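Local coordinates for PF04016 domain protein (Desulfitobacterium hafniense, PDB 3L5O) that is of unknown function but combines enolase-like and Rossmann-like folds around a possible active site and may take part in heavy-metal chelation, at residues 38-43 with 47-52; 77-82 with 98-103; 83-86 with 92-95; 192-197 with 220-225. All blocks are in the same frame, centred on the assembly; numbering follows the deposited sequence. Where two conformers were deposited one is given.

Contact 1. Residues 38-43 with 47-52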
loop_
_atom_site.group_PDB
_atom_site.type_symbol
_atom_site.label_atom_id
_atom_site.label_comp_id
_atom_site.label_asym_id
_atom_site.label_seq_id
_atom_site.Cartn_x
_atom_site.Cartn_y
_atom_site.Cartn_z
ATOM N N ASP A 38 -13.140 -12.329 8.727
ATOM C CA ASP A 38 -13.152 -13.376 9.774
ATOM C C ASP A 38 -12.424 -12.967 11.064
ATOM O O ASP A 38 -12.656 -13.537 12.133
ATOM C CB ASP A 38 -12.600 -14.695 9.221
ATOM C CG ASP A 38 -13.475 -15.247 8.127
ATOM O OD1 ASP A 38 -14.714 -15.290 8.338
ATOM O OD2 ASP A 38 -13.038 -15.605 7.019
ATOM N N GLU A 39 -11.549 -11.987 10.936
ATOM C CA GLU A 39 -10.737 -11.506 12.050
ATOM C C GLU A 39 -10.274 -10.107 11.703
ATOM O O GLU A 39 -9.971 -9.830 10.553
ATOM C CB GLU A 39 -9.542 -12.445 12.269
ATOM C CG GLU A 39 -9.206 -12.744 13.727
ATOM C CD GLU A 39 -7.829 -13.406 13.915
ATOM O OE1 GLU A 39 -7.342 -14.116 12.993
ATOM O OE2 GLU A 39 -7.221 -13.200 14.996
ATOM N N LEU A 40 -10.172 -9.234 12.701
ATOM C CA LEU A 40 -9.826 -7.841 12.482
ATOM C C LEU A 40 -9.205 -7.244 13.743
ATOM O O LEU A 40 -9.808 -7.288 14.808
ATOM C CB LEU A 40 -11.065 -7.027 12.085
ATOM C CG LEU A 40 -10.954 -5.496 12.122
ATOM C CD1 LEU A 40 -9.841 -4.931 11.265
ATOM C CD2 LEU A 40 -12.275 -4.908 11.678
ATOM N N VAL A 41 -7.996 -6.710 13.606
ATOM C CA VAL A 41 -7.339 -5.980 14.690
ATOM C C VAL A 41 -6.856 -4.623 14.186
ATOM O O VAL A 41 -6.303 -4.511 13.088
ATOM C CB VAL A 41 -6.156 -6.767 15.290
ATOM C CG1 VAL A 41 -5.397 -5.904 16.307
ATOM C CG2 VAL A 41 -6.645 -8.048 15.940
ATOM N N CYS A 42 -7.083 -3.607 15.018
ATOM C CA CYS A 42 -6.671 -2.238 14.749
ATOM C C CYS A 42 -5.556 -1.896 15.735
ATOM O O CYS A 42 -5.820 -1.669 16.922
ATOM C CB CYS A 42 -7.874 -1.300 14.927
ATOM S SG CYS A 42 -7.890 0.175 13.884
ATOM N N GLY A 43 -4.322 -1.888 15.244
ATOM C CA GLY A 43 -3.160 -1.553 16.058
ATOM C C GLY A 43 -2.760 -0.113 15.869
ATOM O O GLY A 43 -3.404 0.613 15.103
ATOM N N SER A 47 -3.742 -1.619 10.682
ATOM C CA SER A 47 -4.952 -2.414 10.810
ATOM C C SER A 47 -4.727 -3.705 10.020
ATOM O O SER A 47 -4.013 -3.703 9.024
ATOM C CB SER A 47 -6.146 -1.651 10.241
ATOM O OG SER A 47 -6.537 -0.592 11.110
ATOM N N VAL A 48 -5.314 -4.807 10.485
ATOM C CA VAL A 48 -5.128 -6.119 9.860
ATOM C C VAL A 48 -6.460 -6.909 9.827
ATOM O O VAL A 48 -7.219 -6.940 10.799
ATOM C CB VAL A 48 -3.948 -6.904 10.511
ATOM C CG1 VAL A 48 -4.239 -7.253 11.949
ATOM C CG2 VAL A 48 -3.608 -8.156 9.711
ATOM N N ILE A 49 -6.741 -7.511 8.674
ATOM C CA ILE A 49 -7.907 -8.353 8.475
ATOM C C ILE A 49 -7.495 -9.704 7.905
ATOM O O ILE A 49 -6.660 -9.773 7.037
ATOM C CB ILE A 49 -8.908 -7.636 7.526
ATOM C CG1 ILE A 49 -9.461 -6.396 8.232
ATOM C CG2 ILE A 49 -10.007 -8.563 7.066
ATOM C CD1 ILE A 49 -10.653 -5.763 7.569
ATOM N N ARG A 50 -8.099 -10.767 8.431
ATOM C CA ARG A 50 -8.084 -12.104 7.843
ATOM C C ARG A 50 -9.423 -12.417 7.215
ATOM O O ARG A 50 -10.448 -12.188 7.833
ATOM C CB ARG A 50 -7.847 -13.164 8.912
ATOM C CG ARG A 50 -7.666 -14.556 8.324
ATOM C CD ARG A 50 -7.162 -15.602 9.325
ATOM N NE ARG A 50 -8.114 -15.859 10.419
ATOM C CZ ARG A 50 -9.233 -16.551 10.321
ATOM N NH1 ARG A 50 -9.610 -17.078 9.164
ATOM N NH2 ARG A 50 -10.004 -16.712 11.395
ATOM N N SER A 51 -9.398 -12.940 5.989
ATOM C CA SER A 51 -10.553 -13.577 5.356
ATOM C C SER A 51 -10.061 -14.936 4.891
ATOM O O SER A 51 -9.211 -14.985 4.001
ATOM C CB SER A 51 -11.045 -12.786 4.127
ATOM O OG SER A 51 -12.156 -13.435 3.495
ATOM N N GLY A 52 -10.603 -16.017 5.477
ATOM C CA GLY A 52 -10.046 -17.351 5.316
ATOM C C GLY A 52 -8.558 -17.483 5.623
ATOM O O GLY A 52 -8.112 -17.197 6.733
HETATM O O HOH W 1 -14.345 -15.808 4.368
#
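Arg-50 lies across from Glu-39 on one face of an antiparallel strand pair, and its side chain can be traced outward from CB, which packs on Glu-39 CB at 3.8 Å. CG leaves anti to the backbone N, and a bend at chi3 (64°) folds the guanidinium back toward strand 39-42. There NE donates to Glu-39 OE1 at 3.2 Å, a salt bridge lying near the guanidinium plane and using the anti lone pair of OE1, although the carboxylate plane is turned 57° from it. CZ has Asp-38 CB over one face at 4.0 Å. At the tip, NH1 reaches Gly-52 O at 2.9 Å, so two in-plane bonds fix the rotation of the group. Asp-38 OD2 takes the N-H of Gly-52 at 2.9 Å, almost straight at 176°. On the other face, which helix 91-105 covers, Leu-40 CD1 presses on Ile-49 CG1 at a tight 3.4 Å. The backbone shows an irregularity: Arg-50 O accepts from both Asp-38 N (2.8 Å) and Glu-39 N (3.3 Å). Two residues facing one define a classic beta bulge, here at the open end of the beta hairpin 39-51.

Contact 2. Residues 77-82 with 98-103; sequences LPLRVA and LAAINA
Helix-helix packing in the alpha/beta unit that carries the three-stranded antiparallel sheet, consistent with the enolase-like part of the fold, sets Leu-79 and Ala-82 of the short helix 79-83 against Ala-100 and Ala-103 of the long helix 91-105. Each pair is spaced three residues apart, which places both members on the same side of their helix. The CA atoms of Leu-79 and Ala-100 are 5.7 Å apart, a short separation that the small methyl of Ala-100 allows. Pro-78 occupies the N-cap position of the short helix, and its O accepts from Ala-82 N at 3.1 Å, which fixes the first turn where Leu-79 and Ala-82 meet their partners. No hydrogen bond crosses the contact, and the evidence for cohesion is apolar: Ala-82 CB meets Ala-100 CB at 4.0 Å, and Ala-100 CB also lies near Leu-79 O. Ile-49 of strand 46-51 touches both Leu-79 and Ala-100, so the sheet closes one flank of the pair. With CG anti to the backbone N (chi1 -151°), the leucine reaches across to the second helix. Its CG lies 3.5 Å from Ala-100 O, and its fork meets the methyl of Ala-103, CD2 to CB at 3.9 Å and CD1 to CB at 4.0 Å.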
loop_
_atom_site.group_PDB
_atom_site.type_symbol
_atom_site.label_atom_id
_atom_site.label_comp_id
_atom_site.label_asym_id
_atom_site.label_seq_id
_atom_site.Cartn_x
_atom_site.Cartn_y
_atom_site.Cartn_z
ATOM N N LEU A 77 -19.073 -9.471 8.184
ATOM C CA LEU A 77 -19.588 -8.860 6.968
ATOM C C LEU A 77 -18.767 -9.326 5.800
ATOM O O LEU A 77 -17.617 -9.703 5.956
ATOM C CB LEU A 77 -19.529 -7.317 7.051
ATOM C CG LEU A 77 -20.560 -6.675 8.002
ATOM C CD1 LEU A 77 -20.461 -5.155 7.949
ATOM C CD2 LEU A 77 -21.936 -7.114 7.680
ATOM N N PRO A 78 -19.343 -9.278 4.611
ATOM C CA PRO A 78 -18.543 -9.444 3.404
ATOM C C PRO A 78 -17.369 -8.512 3.374
ATOM O O PRO A 78 -17.443 -7.312 3.663
ATOM C CB PRO A 78 -19.532 -9.113 2.277
ATOM C CG PRO A 78 -20.830 -9.505 2.837
ATOM C CD PRO A 78 -20.770 -9.089 4.292
ATOM N N LEU A 79 -16.247 -9.092 2.991
ATOM C CA LEU A 79 -15.035 -8.362 2.782
ATOM C C LEU A 79 -15.244 -7.184 1.835
ATOM O O LEU A 79 -14.671 -6.105 2.018
ATOM C CB LEU A 79 -13.998 -9.335 2.220
ATOM C CG LEU A 79 -12.531 -9.122 2.491
ATOM C CD1 LEU A 79 -12.245 -9.097 4.007
ATOM C CD2 LEU A 79 -11.761 -10.234 1.792
ATOM N N ARG A 80 -16.077 -7.364 0.821
ATOM C CA ARG A 80 -16.297 -6.274 -0.124
ATOM C C ARG A 80 -17.075 -5.112 0.490
ATOM O O ARG A 80 -16.906 -3.966 0.082
ATOM C CB ARG A 80 -16.998 -6.774 -1.370
ATOM C CG ARG A 80 -17.034 -5.711 -2.436
ATOM C CD ARG A 80 -17.504 -6.196 -3.773
ATOM N NE ARG A 80 -18.854 -6.731 -3.741
ATOM C CZ ARG A 80 -19.364 -7.473 -4.712
ATOM N NH1 ARG A 80 -18.623 -7.783 -5.777
ATOM N NH2 ARG A 80 -20.616 -7.908 -4.626
ATOM N N VAL A 81 -17.934 -5.410 1.461
ATOM C CA VAL A 81 -18.680 -4.366 2.175
ATOM C C VAL A 81 -17.705 -3.568 3.080
ATOM O O VAL A 81 -17.667 -2.343 3.033
ATOM C CB VAL A 81 -19.879 -4.942 2.957
ATOM C CG1 VAL A 81 -20.547 -3.865 3.790
ATOM C CG2 VAL A 81 -20.903 -5.549 1.996
ATOM N N ALA A 82 -16.925 -4.277 3.878
ATOM C CA ALA A 82 -15.867 -3.679 4.681
ATOM C C ALA A 82 -14.835 -2.858 3.840
ATOM O O ALA A 82 -14.340 -1.864 4.309
ATOM C CB ALA A 82 -15.125 -4.750 5.452
ATOM N N LEU A 98 -8.608 -0.677 3.502
ATOM C CA LEU A 98 -7.481 -1.201 2.734
ATOM C C LEU A 98 -7.025 -2.581 3.236
ATOM O O LEU A 98 -6.672 -3.431 2.439
ATOM C CB LEU A 98 -6.305 -0.209 2.723
ATOM C CG LEU A 98 -5.063 -0.602 1.901
ATOM C CD1 LEU A 98 -5.387 -0.899 0.429
ATOM C CD2 LEU A 98 -4.037 0.517 2.002
ATOM N N ALA A 99 -7.021 -2.807 4.544
ATOM C CA ALA A 99 -6.779 -4.150 5.069
ATOM C C ALA A 99 -7.749 -5.213 4.467
ATOM O O ALA A 99 -7.319 -6.286 4.043
ATOM C CB ALA A 99 -6.813 -4.139 6.612
ATOM N N ALA A 100 -9.029 -4.867 4.337
ATOM C CA ALA A 100 -10.023 -5.739 3.751
ATOM C C ALA A 100 -9.735 -5.987 2.266
ATOM O O ALA A 100 -9.772 -7.122 1.805
ATOM C CB ALA A 100 -11.427 -5.133 3.911
ATOM N N ILE A 101 -9.421 -4.936 1.521
ATOM C CA ILE A 101 -8.996 -5.118 0.125
ATOM C C ILE A 101 -7.839 -6.114 0.023
ATOM O O ILE A 101 -7.850 -7.023 -0.820
ATOM C CB ILE A 101 -8.617 -3.761 -0.498
ATOM C CG1 ILE A 101 -9.879 -2.942 -0.733
ATOM C CG2 ILE A 101 -7.829 -3.942 -1.802
ATOM C CD1 ILE A 101 -9.610 -1.488 -1.028
ATOM N N ASN A 102 -6.859 -5.965 0.912
ATOM C CA ASN A 102 -5.623 -6.747 0.799
ATOM C C ASN A 102 -5.815 -8.178 1.290
ATOM O O ASN A 102 -5.037 -9.066 0.933
ATOM C CB ASN A 102 -4.470 -6.048 1.525
ATOM C CG ASN A 102 -3.991 -4.799 0.790
ATOM O OD1 ASN A 102 -4.074 -4.702 -0.430
ATOM N ND2 ASN A 102 -3.505 -3.844 1.535
ATOM N N ALA A 103 -6.862 -8.409 2.084
ATOM C CA ALA A 103 -7.221 -9.767 2.524
ATOM C C ALA A 103 -7.675 -10.598 1.334
ATOM O O ALA A 103 -7.396 -11.757 1.287
ATOM C CB ALA A 103 -8.293 -9.726 3.570
#

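Contact 3. Residues 83-86 with 92-95; sequences AGCV and VEAS
Cys-85 and Val-86, in the 3-10 turn that follows helix 79-83, lie against Glu-93 and Ala-94 near the start of helix 91-105, with the CA atoms of Val-86 and Ala-94 only 3.9 Å apart. The first kind of interaction is a CA-H...O contact: Ala-94 CA approaches Cys-85 O at 3.2 Å, with an angle of 152° at the hydrogen, so the C-H is aimed broadly at the carbonyl oxygen. The second is carbon against backbone oxygen. Cys-85 CB rests on Glu-93 O at 3.4 Å, and in the reverse sense Ala-94 CB meets Val-86 O at 3.6 Å. That last oxygen has a polar partner as well, since Lys-200 NZ donates to it. The third is contact between side chains. Glu-93 runs out extended from a CG anti to its backbone N (chi1 174°), which brings CG alongside Cys-85 CB at 3.7 Å and leaves OE2 at 3.8 Å from Cys-85 SG. Behind the turn, Val-86 packs on Tyr-24 and Ile-28 of helix 22-29. The turn itself is held by Val-86 N donating to Ala-83 O at 2.9 Å. No conventional hydrogen bond joins the two segments; close approach of the main chains, with an alanine methyl at the junction, implies cohesion by van der Waals contact and a C-H donor.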
loop_
_atom_site.group_PDB
_atom_site.type_symbol
_atom_site.label_atom_id
_atom_site.label_comp_id
_atom_site.label_asym_id
_atom_site.label_seq_id
_atom_site.Cartn_x
_atom_site.Cartn_y
_atom_site.Cartn_z
ATOM N N ALA A 83 -14.545 -3.288 2.610
ATOM C CA ALA A 83 -13.623 -2.594 1.717
ATOM C C ALA A 83 -14.125 -1.193 1.362
ATOM O O ALA A 83 -13.319 -0.327 1.107
ATOM C CB ALA A 83 -13.368 -3.404 0.445
ATOM N N GLY A 84 -15.446 -0.990 1.329
ATOM C CA GLY A 84 -16.044 0.325 1.189
ATOM C C GLY A 84 -15.527 1.362 2.183
ATOM O O GLY A 84 -15.568 2.569 1.922
ATOM N N CYS A 85 -15.043 0.895 3.327
ATOM C CA CYS A 85 -14.413 1.779 4.313
ATOM C C CYS A 85 -13.160 2.482 3.810
ATOM O O CYS A 85 -12.803 3.517 4.362
ATOM C CB CYS A 85 -14.058 1.019 5.596
ATOM S SG CYS A 85 -15.458 0.425 6.531
ATOM N N VAL A 86 -12.507 1.935 2.782
ATOM C CA VAL A 86 -11.305 2.544 2.198
ATOM C C VAL A 86 -11.567 3.974 1.717
ATOM O O VAL A 86 -10.657 4.802 1.683
ATOM C CB VAL A 86 -10.697 1.677 1.043
ATOM C CG1 VAL A 86 -11.540 1.732 -0.225
ATOM C CG2 VAL A 86 -9.223 2.083 0.753
ATOM N N VAL A 92 -8.444 6.184 10.073
ATOM C CA VAL A 92 -8.416 4.871 10.752
ATOM C C VAL A 92 -9.414 3.881 10.090
ATOM O O VAL A 92 -9.126 2.715 9.931
ATOM C CB VAL A 92 -8.694 4.985 12.253
ATOM C CG1 VAL A 92 -8.803 3.610 12.888
ATOM C CG2 VAL A 92 -7.607 5.795 12.926
ATOM N N GLU A 93 -10.593 4.370 9.733
ATOM C CA GLU A 93 -11.589 3.593 9.022
ATOM C C GLU A 93 -11.067 3.207 7.634
ATOM O O GLU A 93 -11.201 2.064 7.210
ATOM C CB GLU A 93 -12.882 4.396 8.942
ATOM C CG GLU A 93 -13.947 3.746 8.094
ATOM C CD GLU A 93 -15.308 4.385 8.220
ATOM O OE1 GLU A 93 -15.507 5.192 9.159
ATOM O OE2 GLU A 93 -16.192 4.045 7.372
ATOM N N ALA A 94 -10.449 4.155 6.939
ATOM C CA ALA A 94 -9.892 3.901 5.603
ATOM C C ALA A 94 -8.806 2.845 5.642
ATOM O O ALA A 94 -8.753 2.004 4.763
ATOM C CB ALA A 94 -9.372 5.172 4.982
ATOM N N SER A 95 -8.011 2.830 6.704
ATOM C CA SER A 95 -6.943 1.835 6.850
ATOM C C SER A 95 -7.528 0.429 6.968
ATOM O O SER A 95 -7.002 -0.497 6.406
ATOM C CB SER A 95 -6.004 2.165 8.032
ATOM O OG SER A 95 -6.551 1.778 9.286
#

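Contact 4. Residues 192-197 with 220-225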
loop_
_atom_site.group_PDB
_atom_site.type_symbol
_atom_site.label_atom_id
_atom_site.label_comp_id
_atom_site.label_asym_id
_atom_site.label_seq_id
_atom_site.Cartn_x
_atom_site.Cartn_y
_atom_site.Cartn_z
ATOM N N ILE A 192 5.424 5.658 -4.867
ATOM C CA ILE A 192 4.442 6.234 -3.985
ATOM C C ILE A 192 4.079 5.211 -2.912
ATOM O O ILE A 192 3.686 4.084 -3.219
ATOM C CB ILE A 192 3.161 6.643 -4.752
ATOM C CG1 ILE A 192 3.458 7.626 -5.891
ATOM C CG2 ILE A 192 2.128 7.278 -3.801
ATOM C CD1 ILE A 192 2.311 7.710 -6.912
ATOM N N THR A 193 4.178 5.629 -1.663
ATOM C CA THR A 193 3.675 4.849 -0.568
ATOM C C THR A 193 2.189 4.453 -0.686
ATOM O O THR A 193 1.322 5.229 -1.114
ATOM C CB THR A 193 3.880 5.578 0.751
ATOM O OG1 THR A 193 3.290 4.805 1.799
ATOM C CG2 THR A 193 3.121 6.972 0.787
ATOM N N CYS A 194 1.903 3.233 -0.260
ATOM C CA CYS A 194 0.538 2.698 -0.314
ATOM C C CYS A 194 -0.346 3.461 0.697
ATOM O O CYS A 194 -1.567 3.395 0.607
ATOM C CB CYS A 194 0.559 1.199 -0.015
ATOM S SG CYS A 194 1.213 0.805 1.633
ATOM N N ALA A 195 0.269 4.215 1.629
ATOM C CA ALA A 195 -0.489 5.136 2.507
ATOM C C ALA A 195 -1.319 6.132 1.706
ATOM O O ALA A 195 -2.273 6.685 2.231
ATOM C CB ALA A 195 0.431 5.894 3.471
ATOM N N SER A 196 -0.932 6.389 0.453
ATOM C CA SER A 196 -1.665 7.295 -0.407
ATOM C C SER A 196 -3.058 6.782 -0.784
ATOM O O SER A 196 -3.928 7.565 -1.118
ATOM C CB SER A 196 -0.882 7.594 -1.674
ATOM O OG SER A 196 -0.653 6.398 -2.401
ATOM N N VAL A 197 -3.264 5.477 -0.739
ATOM C CA VAL A 197 -4.589 4.899 -0.930
ATOM C C VAL A 197 -5.474 5.344 0.202
ATOM O O VAL A 197 -6.612 5.814 -0.014
ATOM C CB VAL A 197 -4.531 3.328 -0.949
ATOM C CG1 VAL A 197 -5.934 2.711 -1.050
ATOM C CG2 VAL A 197 -3.668 2.876 -2.074
ATOM N N PRO A 220 3.687 -2.426 2.613
ATOM C CA PRO A 220 2.918 -3.584 3.068
ATOM C C PRO A 220 1.419 -3.556 2.746
ATOM O O PRO A 220 0.812 -4.629 2.595
ATOM C CB PRO A 220 3.133 -3.541 4.582
ATOM C CG PRO A 220 4.408 -2.828 4.755
ATOM C CD PRO A 220 4.406 -1.771 3.729
ATOM N N GLY A 221 0.850 -2.354 2.639
ATOM C CA GLY A 221 -0.533 -2.125 2.292
ATOM C C GLY A 221 -0.843 -1.979 0.801
ATOM O O GLY A 221 -1.942 -1.562 0.420
ATOM N N THR A 222 0.093 -2.375 -0.046
ATOM C CA THR A 222 -0.112 -2.375 -1.482
ATOM C C THR A 222 -0.914 -3.614 -1.868
ATOM O O THR A 222 -0.510 -4.744 -1.544
ATOM C CB THR A 222 1.231 -2.429 -2.193
ATOM O OG1 THR A 222 2.024 -1.280 -1.813
ATOM C CG2 THR A 222 1.041 -2.357 -3.699
ATOM N N PRO A 223 -2.057 -3.406 -2.522
ATOM C CA PRO A 223 -2.812 -4.517 -3.106
ATOM C C PRO A 223 -2.130 -5.075 -4.341
ATOM O O PRO A 223 -1.702 -4.316 -5.209
ATOM C CB PRO A 223 -4.186 -3.885 -3.444
ATOM C CG PRO A 223 -4.173 -2.493 -2.897
ATOM C CD PRO A 223 -2.742 -2.111 -2.711
ATOM N N LEU A 224 -2.046 -6.395 -4.416
ATOM C CA LEU A 224 -1.390 -7.081 -5.503
ATOM C C LEU A 224 -2.419 -7.390 -6.585
ATOM O O LEU A 224 -2.673 -8.553 -6.946
ATOM C CB LEU A 224 -0.686 -8.323 -4.954
ATOM C CG LEU A 224 0.447 -8.001 -3.951
ATOM C CD1 LEU A 224 0.871 -9.229 -3.192
ATOM C CD2 LEU A 224 1.676 -7.369 -4.624
ATOM N N ALA A 225 -2.982 -6.296 -7.102
ATOM C CA ALA A 225 -4.202 -6.264 -7.881
ATOM C C ALA A 225 -3.851 -5.736 -9.273
ATOM O O ALA A 225 -3.786 -4.508 -9.487
ATOM C CB ALA A 225 -5.187 -5.338 -7.217
#
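The backbones of Cys-194 and Thr-222 come within 5.2 Å, CA to CA, where two neighbouring parallel strands, 189-193 and 214-218, have just ended and their chains turn away. Cys-194 carries the contact. Its SG stands between the backbone N and the carbonyl carbon (chi1 61°) and is thereby directed at the peptide of Gly-221, 3.3 Å from Gly-221 N and 3.5 Å from Gly-221 CA. Glycine has no side chain to occupy this side, which lets the sulfur sit directly on the main chain. Cys-194 CB, a carbon, packs on Thr-222 OG1 at 3.4 Å; the hydroxyl has its main polar partner in Gly-219 O. Within 192-197, Thr-193 OG1 caps the coming helix by accepting from Ala-195 N at 3.1 Å with an angle of 158°. Thr-193 O takes two donors, Ser-196 N at 3.0 Å and Ser-196 OG at 2.6 Å, the hydroxyl arriving nearly in line with the carbonyl. On the other segment, Asn-106 bonds to both Thr-222 O and Leu-224 N, and Asn-102 ND2 donates to Gly-221 O. Loops at the C-terminal ends of parallel strands are where Rossmann-like folds commonly bind ligands; a 1,2-ethanediol, probably from the crystallisation liquor, lies about 4 Å from the side chain of Pro-220 and may mark a pocket, and an adenosyl-binding role has been proposed for this protein. The chemistry implies two loops fixed by polar bonds, 192-197 largely within itself and 220-225 by Asn-102 and Asn-106, with no hydrogen bond between them; the buried sulfur packs against the glycine peptide.

Contact 4 lies about 1 Å from the centre of the chain, whereas the centres of contacts 1, 2 and 3 sit 13 to 16 Å out on one side. Contact 2 is buried and without a hydrogen bond, its side-chain contacts all apolar; contact 1 is partly buried, pairing strands by hydrogen bonds and carrying a salt bridge between partly exposed side chains; contact 3 is partly buried and relies on close main-chain approach. Contacts 2 and 3 share helix 91-105, which also covers one face of contact 1, with Ser-47 OG and Ser-95 OG 3.0 Å apart in a probable hydrogen bond. The same helix reaches the mixed, mainly parallel sheet region, consistent with the Rossmann-like fold, where Asn-102 ND2 and Gly-221 O join contacts 2 and 4.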